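Local atomic coordinates of protein GH61E (PDB entry 3EJA), a protein that is a lytic polysaccharide monooxygenase that very probably uses an active-site copper to cleave glycosidic bonds in crystalline and amorphous polysaccharides by oxidation. Residues P5-G10 with Q14-A19; V121-C126 with A157-T162. All blocks are in the same frame, centred on the assembly; numbering follows the deposited sequence. Where two conformers were deposited one is given.

Contact 1: P5-G10 with Q14-A19; sequences PRVNDG and QQVRKA
The isopropyl group of Val-16 lies over one face of the flat Pro-5–Arg-6 peptide, with CB and CG2 each 3.6 Å from Pro-5 O. CG1 stands anti to the backbone N of Val-16 (chi1 178°), which leaves CG2 as the branch turned across this face and toward Val-7, whose own CG2 is 4.2 Å from it. Two amides are the other flat groups. At that of Gln-15, Gly-10 CA and a bridging water sit slightly to opposite sides of the plane, both around OE1. The bare CA of Gly-10 lets Gln-15 OE1 come to 3.4 Å where the chain leaves the type II' turn from Val-7 to Gly-10. Gln-14 OE1 approaches the same CA at 3.7 Å while hydrogen-bonded to Ala-11 N. The Gln-15 chain bends at chi2 (87°), carrying the amide to the Gly-10 end of the turn while CB packs at 3.7 Å on Val-7 CG2. The water donates to Gln-15 OE1 (2.8 Å) and accepts a longer bond from Val-7 N (3.3 Å). Val-7 and Val-16 share Tyr-60 and Ala-157 as neighbours in the beta sandwich, where compact branched side chains suit the interior. Chemically the contact is divided: Val-16 packs on the Pro-5 carbonyl and on Val-7, which in turn packs on the aliphatic part of Gln-15, while glutamine side chains and one water join the loop to strand 3-7 and its turn without any direct hydrogen bond between the segments.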
loop_
_atom_site.group_PDB
_atom_site.type_symbol
_atom_site.label_atom_id
_atom_site.label_comp_id
_atom_site.label_asym_id
_atom_site.label_seq_id
_atom_site.Cartn_x
_atom_site.Cartn_y
_atom_site.Cartn_z
ATOM N N PRO A 5 -3.943 10.696 0.140
ATOM C CA PRO A 5 -5.312 11.139 0.462
ATOM C C PRO A 5 -6.414 10.865 -0.583
ATOM O O PRO A 5 -7.598 10.935 -0.241
ATOM C CB PRO A 5 -5.142 12.647 0.648
ATOM C CG PRO A 5 -4.044 13.020 -0.341
ATOM C CD PRO A 5 -3.133 11.790 -0.439
ATOM N N ARG A 6 -6.035 10.570 -1.828
ATOM C CA ARG A 6 -6.991 10.563 -2.943
ATOM C C ARG A 6 -6.744 9.474 -3.976
ATOM O O ARG A 6 -5.595 9.080 -4.228
ATOM C CB ARG A 6 -6.935 11.903 -3.701
ATOM C CG ARG A 6 -7.335 13.137 -2.926
ATOM C CD ARG A 6 -7.120 14.421 -3.742
ATOM N NE ARG A 6 -5.713 14.813 -3.815
ATOM C CZ ARG A 6 -5.004 14.916 -4.938
ATOM N NH1 ARG A 6 -5.555 14.672 -6.122
ATOM N NH2 ARG A 6 -3.725 15.271 -4.877
ATOM N N VAL A 7 -7.827 9.033 -4.608
ATOM C CA VAL A 7 -7.750 8.159 -5.779
ATOM C C VAL A 7 -8.478 8.813 -6.954
ATOM O O VAL A 7 -9.462 9.542 -6.751
ATOM C CB VAL A 7 -8.307 6.731 -5.516
ATOM C CG1 VAL A 7 -7.291 5.900 -4.729
ATOM C CG2 VAL A 7 -9.668 6.779 -4.804
ATOM N N ASN A 8 -7.979 8.556 -8.161
ATOM C CA ASN A 8 -8.503 9.170 -9.393
ATOM C C ASN A 8 -8.823 10.665 -9.245
ATOM O O ASN A 8 -7.954 11.452 -8.854
ATOM C CB ASN A 8 -9.705 8.379 -9.936
ATOM C CG ASN A 8 -9.300 7.034 -10.509
ATOM O OD1 ASN A 8 -8.163 6.599 -10.341
ATOM N ND2 ASN A 8 -10.227 6.368 -11.183
ATOM N N ASP A 9 -10.069 11.047 -9.530
ATOM C CA ASP A 9 -10.484 12.461 -9.504
ATOM C C ASP A 9 -11.186 12.866 -8.194
ATOM O O ASP A 9 -11.761 13.962 -8.090
ATOM C CB ASP A 9 -11.431 12.733 -10.678
ATOM C CG ASP A 9 -12.718 11.912 -10.598
ATOM O OD1 ASP A 9 -12.687 10.763 -10.088
ATOM O OD2 ASP A 9 -13.763 12.420 -11.052
ATOM N N GLY A 10 -11.138 11.987 -7.197
ATOM C CA GLY A 10 -11.814 12.227 -5.926
ATOM C C GLY A 10 -11.097 13.223 -5.030
ATOM O O GLY A 10 -9.922 13.532 -5.239
ATOM N N GLN A 14 -12.202 11.009 0.294
ATOM C CA GLN A 14 -13.563 10.795 -0.198
ATOM C C GLN A 14 -13.834 9.311 -0.453
ATOM O O GLN A 14 -14.807 8.755 0.072
ATOM C CB GLN A 14 -13.840 11.642 -1.438
ATOM C CG GLN A 14 -15.274 11.543 -1.916
ATOM C CD GLN A 14 -15.565 12.487 -3.056
ATOM O OE1 GLN A 14 -14.650 12.969 -3.733
ATOM N NE2 GLN A 14 -16.848 12.757 -3.283
ATOM N N GLN A 15 -12.977 8.686 -1.257
ATOM C CA GLN A 15 -13.002 7.240 -1.465
ATOM C C GLN A 15 -11.873 6.569 -0.677
ATOM O O GLN A 15 -11.710 5.352 -0.735
ATOM C CB GLN A 15 -12.891 6.896 -2.961
ATOM C CG GLN A 15 -14.078 7.366 -3.814
ATOM C CD GLN A 15 -13.925 8.801 -4.310
ATOM O OE1 GLN A 15 -12.833 9.377 -4.277
ATOM N NE2 GLN A 15 -15.027 9.384 -4.785
ATOM N N VAL A 16 -11.095 7.375 0.047
ATOM C CA VAL A 16 -9.980 6.881 0.864
ATOM C C VAL A 16 -10.314 7.035 2.356
ATOM O O VAL A 16 -10.680 8.118 2.801
ATOM C CB VAL A 16 -8.647 7.633 0.534
ATOM C CG1 VAL A 16 -7.505 7.137 1.426
ATOM C CG2 VAL A 16 -8.275 7.457 -0.934
ATOM N N ARG A 17 -10.201 5.950 3.124
ATOM C CA ARG A 17 -10.435 6.028 4.573
ATOM C C ARG A 17 -9.443 7.000 5.215
ATOM O O ARG A 17 -8.237 6.952 4.931
ATOM C CB ARG A 17 -10.356 4.644 5.226
ATOM C CG ARG A 17 -11.364 3.638 4.629
ATOM C CD ARG A 17 -11.348 2.318 5.371
ATOM N NE ARG A 17 -12.526 1.509 5.043
ATOM C CZ ARG A 17 -12.839 0.364 5.647
ATOM N NH1 ARG A 17 -12.061 -0.115 6.612
ATOM N NH2 ARG A 17 -13.932 -0.302 5.289
ATOM N N LYS A 18 -9.963 7.898 6.048
ATOM C CA LYS A 18 -9.169 9.001 6.595
ATOM C C LYS A 18 -8.042 8.467 7.467
ATOM O O LYS A 18 -8.272 7.911 8.548
ATOM C CB LYS A 18 -10.043 10.002 7.373
ATOM C CG LYS A 18 -9.265 11.241 7.856
ATOM C CD LYS A 18 -10.104 12.153 8.740
ATOM C CE LYS A 18 -10.653 13.354 7.972
ATOM N NZ LYS A 18 -11.562 14.217 8.812
ATOM N N ALA A 19 -6.818 8.606 6.970
ATOM C CA ALA A 19 -5.664 8.100 7.686
ATOM C C ALA A 19 -5.414 8.944 8.936
ATOM O O ALA A 19 -5.730 10.139 8.973
ATOM C CB ALA A 19 -4.436 8.067 6.777
HETATM O O HOH W 1 -10.476 10.032 -2.932
#

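Contact 2: V121-C126 with A157-T162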
loop_
_atom_site.group_PDB
_atom_site.type_symbol
_atom_site.label_atom_id
_atom_site.label_comp_id
_atom_site.label_asym_id
_atom_site.label_seq_id
_atom_site.Cartn_x
_atom_site.Cartn_y
_atom_site.Cartn_z
ATOM N N VAL A 121 -1.852 2.279 -10.539
ATOM C CA VAL A 121 -2.080 0.973 -9.905
ATOM C C VAL A 121 -2.867 0.073 -10.840
ATOM O O VAL A 121 -4.051 0.328 -11.093
ATOM C CB VAL A 121 -2.838 1.065 -8.555
ATOM C CG1 VAL A 121 -2.826 -0.291 -7.844
ATOM C CG2 VAL A 121 -2.239 2.142 -7.664
ATOM N N PRO A 122 -2.221 -1.000 -11.326
ATOM C CA PRO A 122 -2.899 -1.944 -12.210
ATOM C C PRO A 122 -3.866 -2.829 -11.419
ATOM O O PRO A 122 -3.456 -3.537 -10.495
ATOM C CB PRO A 122 -1.744 -2.774 -12.786
ATOM C CG PRO A 122 -0.697 -2.769 -11.674
ATOM C CD PRO A 122 -0.828 -1.406 -11.026
ATOM N N ILE A 123 -5.147 -2.760 -11.755
ATOM C CA ILE A 123 -6.114 -3.685 -11.177
ATOM C C ILE A 123 -6.076 -4.949 -12.031
ATOM O O ILE A 123 -6.387 -4.884 -13.227
ATOM C CB ILE A 123 -7.550 -3.088 -11.124
ATOM C CG1 ILE A 123 -7.550 -1.693 -10.480
ATOM C CG2 ILE A 123 -8.508 -4.043 -10.414
ATOM C CD1 ILE A 123 -7.068 -1.635 -9.008
ATOM N N PRO A 124 -5.679 -6.095 -11.430
ATOM C CA PRO A 124 -5.536 -7.322 -12.223
ATOM C C PRO A 124 -6.848 -7.676 -12.930
ATOM O O PRO A 124 -7.918 -7.529 -12.340
ATOM C CB PRO A 124 -5.164 -8.382 -11.177
ATOM C CG PRO A 124 -4.569 -7.617 -10.051
ATOM C CD PRO A 124 -5.339 -6.321 -10.011
ATOM N N PRO A 125 -6.767 -8.094 -14.211
ATOM C CA PRO A 125 -7.970 -8.417 -14.983
ATOM C C PRO A 125 -8.695 -9.699 -14.529
ATOM O O PRO A 125 -9.912 -9.818 -14.712
ATOM C CB PRO A 125 -7.432 -8.572 -16.413
ATOM C CG PRO A 125 -6.013 -8.961 -16.251
ATOM C CD PRO A 125 -5.538 -8.244 -15.014
ATOM N N CYS A 126 -7.961 -10.630 -13.927
ATOM C CA CYS A 126 -8.478 -11.977 -13.667
ATOM C C CYS A 126 -9.119 -12.183 -12.289
ATOM O O CYS A 126 -9.713 -13.231 -12.038
ATOM C CB CYS A 126 -7.370 -13.013 -13.879
ATOM S SG CYS A 126 -6.044 -12.879 -12.672
ATOM N N ALA A 157 -8.081 2.693 0.079
ATOM C CA ALA A 157 -9.198 3.199 -0.718
ATOM C C ALA A 157 -10.281 2.131 -0.836
ATOM O O ALA A 157 -9.985 0.934 -0.763
ATOM C CB ALA A 157 -8.719 3.620 -2.107
ATOM N N GLN A 158 -11.525 2.583 -1.018
ATOM C CA GLN A 158 -12.677 1.686 -1.184
ATOM C C GLN A 158 -13.063 1.602 -2.660
ATOM O O GLN A 158 -13.354 2.625 -3.292
ATOM C CB GLN A 158 -13.854 2.161 -0.322
ATOM C CG GLN A 158 -13.500 2.207 1.180
ATOM C CD GLN A 158 -14.613 2.706 2.103
ATOM O OE1 GLN A 158 -14.510 2.557 3.325
ATOM N NE2 GLN A 158 -15.666 3.300 1.538
ATOM N N LEU A 159 -13.036 0.382 -3.192
ATOM C CA LEU A 159 -13.270 0.106 -4.615
ATOM C C LEU A 159 -14.469 -0.813 -4.843
ATOM O O LEU A 159 -14.750 -1.702 -4.031
ATOM C CB LEU A 159 -12.021 -0.551 -5.231
ATOM C CG LEU A 159 -10.930 0.319 -5.877
ATOM C CD1 LEU A 159 -10.531 1.494 -5.004
ATOM C CD2 LEU A 159 -9.700 -0.521 -6.267
ATOM N N SER A 160 -15.163 -0.582 -5.955
ATOM C CA SER A 160 -16.095 -1.552 -6.508
ATOM C C SER A 160 -15.566 -1.995 -7.869
ATOM O O SER A 160 -15.559 -1.211 -8.822
ATOM C CB SER A 160 -17.497 -0.948 -6.642
ATOM O OG SER A 160 -18.377 -1.881 -7.231
ATOM N N VAL A 161 -15.118 -3.247 -7.942
ATOM C CA VAL A 161 -14.514 -3.813 -9.143
ATOM C C VAL A 161 -15.529 -4.662 -9.913
ATOM O O VAL A 161 -16.142 -5.575 -9.354
ATOM C CB VAL A 161 -13.249 -4.651 -8.801
ATOM C CG1 VAL A 161 -12.656 -5.304 -10.051
ATOM C CG2 VAL A 161 -12.206 -3.780 -8.103
ATOM N N THR A 162 -15.707 -4.344 -11.193
ATOM C CA THR A 162 -16.617 -5.092 -12.058
ATOM C C THR A 162 -15.853 -5.711 -13.226
ATOM O O THR A 162 -14.716 -5.336 -13.498
ATOM C CB THR A 162 -17.760 -4.194 -12.599
ATOM O OG1 THR A 162 -17.200 -3.096 -13.328
ATOM C CG2 THR A 162 -18.607 -3.649 -11.451
#
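Ile-123 and Leu-159 meet tip to tip between the two sheets of a beta sandwich of the fibronectin type III kind. Ile-123 follows directly after strand 118-122, an outermost strand of the three-stranded sheet, and Leu-159 belongs to strand 151-162 of the facing five-stranded sheet. The ends that touch are methyls: Ile-123 CD1 is 4.0 Å from Leu-159 CD2. The other branch of the isoleucine goes a different way. With CG1 anti to the carbonyl carbon (chi1 -50°), CG2 is set anti to the backbone N and faces Val-161; Ile-123 CG2 comes to 4.4 Å from Val-161 CG1. One beta-branched residue thus addresses two neighbours, its long arm Leu-159 and its short arm Val-161. Those two are spaced two residues apart, as the alternation of a strand requires for side chains on the same face; Ser-160 between them turns to the other side, against Tyr-131 and Asn-51. Aliphatic residues suit this buried interface because both contacts across it are methyl to methyl. The nearest CA atoms of the two segments, those of Ile-123 and Val-161, are 8.6 Å apart, so the side chains alone bridge the gap. Met-76 of strand 72-78, in the five-stranded sheet, touches both Ile-123 and Leu-159. Farther along the same segment the chain is fixed covalently, with Cys-126 SG bonded to Cys-208 SG.

Contacts 1 and 2 have centres 15 Å apart and follow one another along the chain, yet strand 151-162 brings them together through Gln-158. Its main-chain N lies 2.8 Å from Gln-15 O, a probable hydrogen bond, and its side-chain OE1 lies 2.8 Å from Arg-17 NE, another. Ala-157 CB packs at 3.8 Å on Val-7 CG1, two residues before Leu-159 of contact 2 on the same strand. Neither contact forms the metal site, where magnesium, bound by His-1, His-68 and Tyr-153, probably takes the place of the catalytic copper. The Pro-5 side chain is about 14 Å from this ion and about 9 Å from the Tyr-153 side chain; that of Gln-15 is about 7 Å from the bound N-acetylglucosamine.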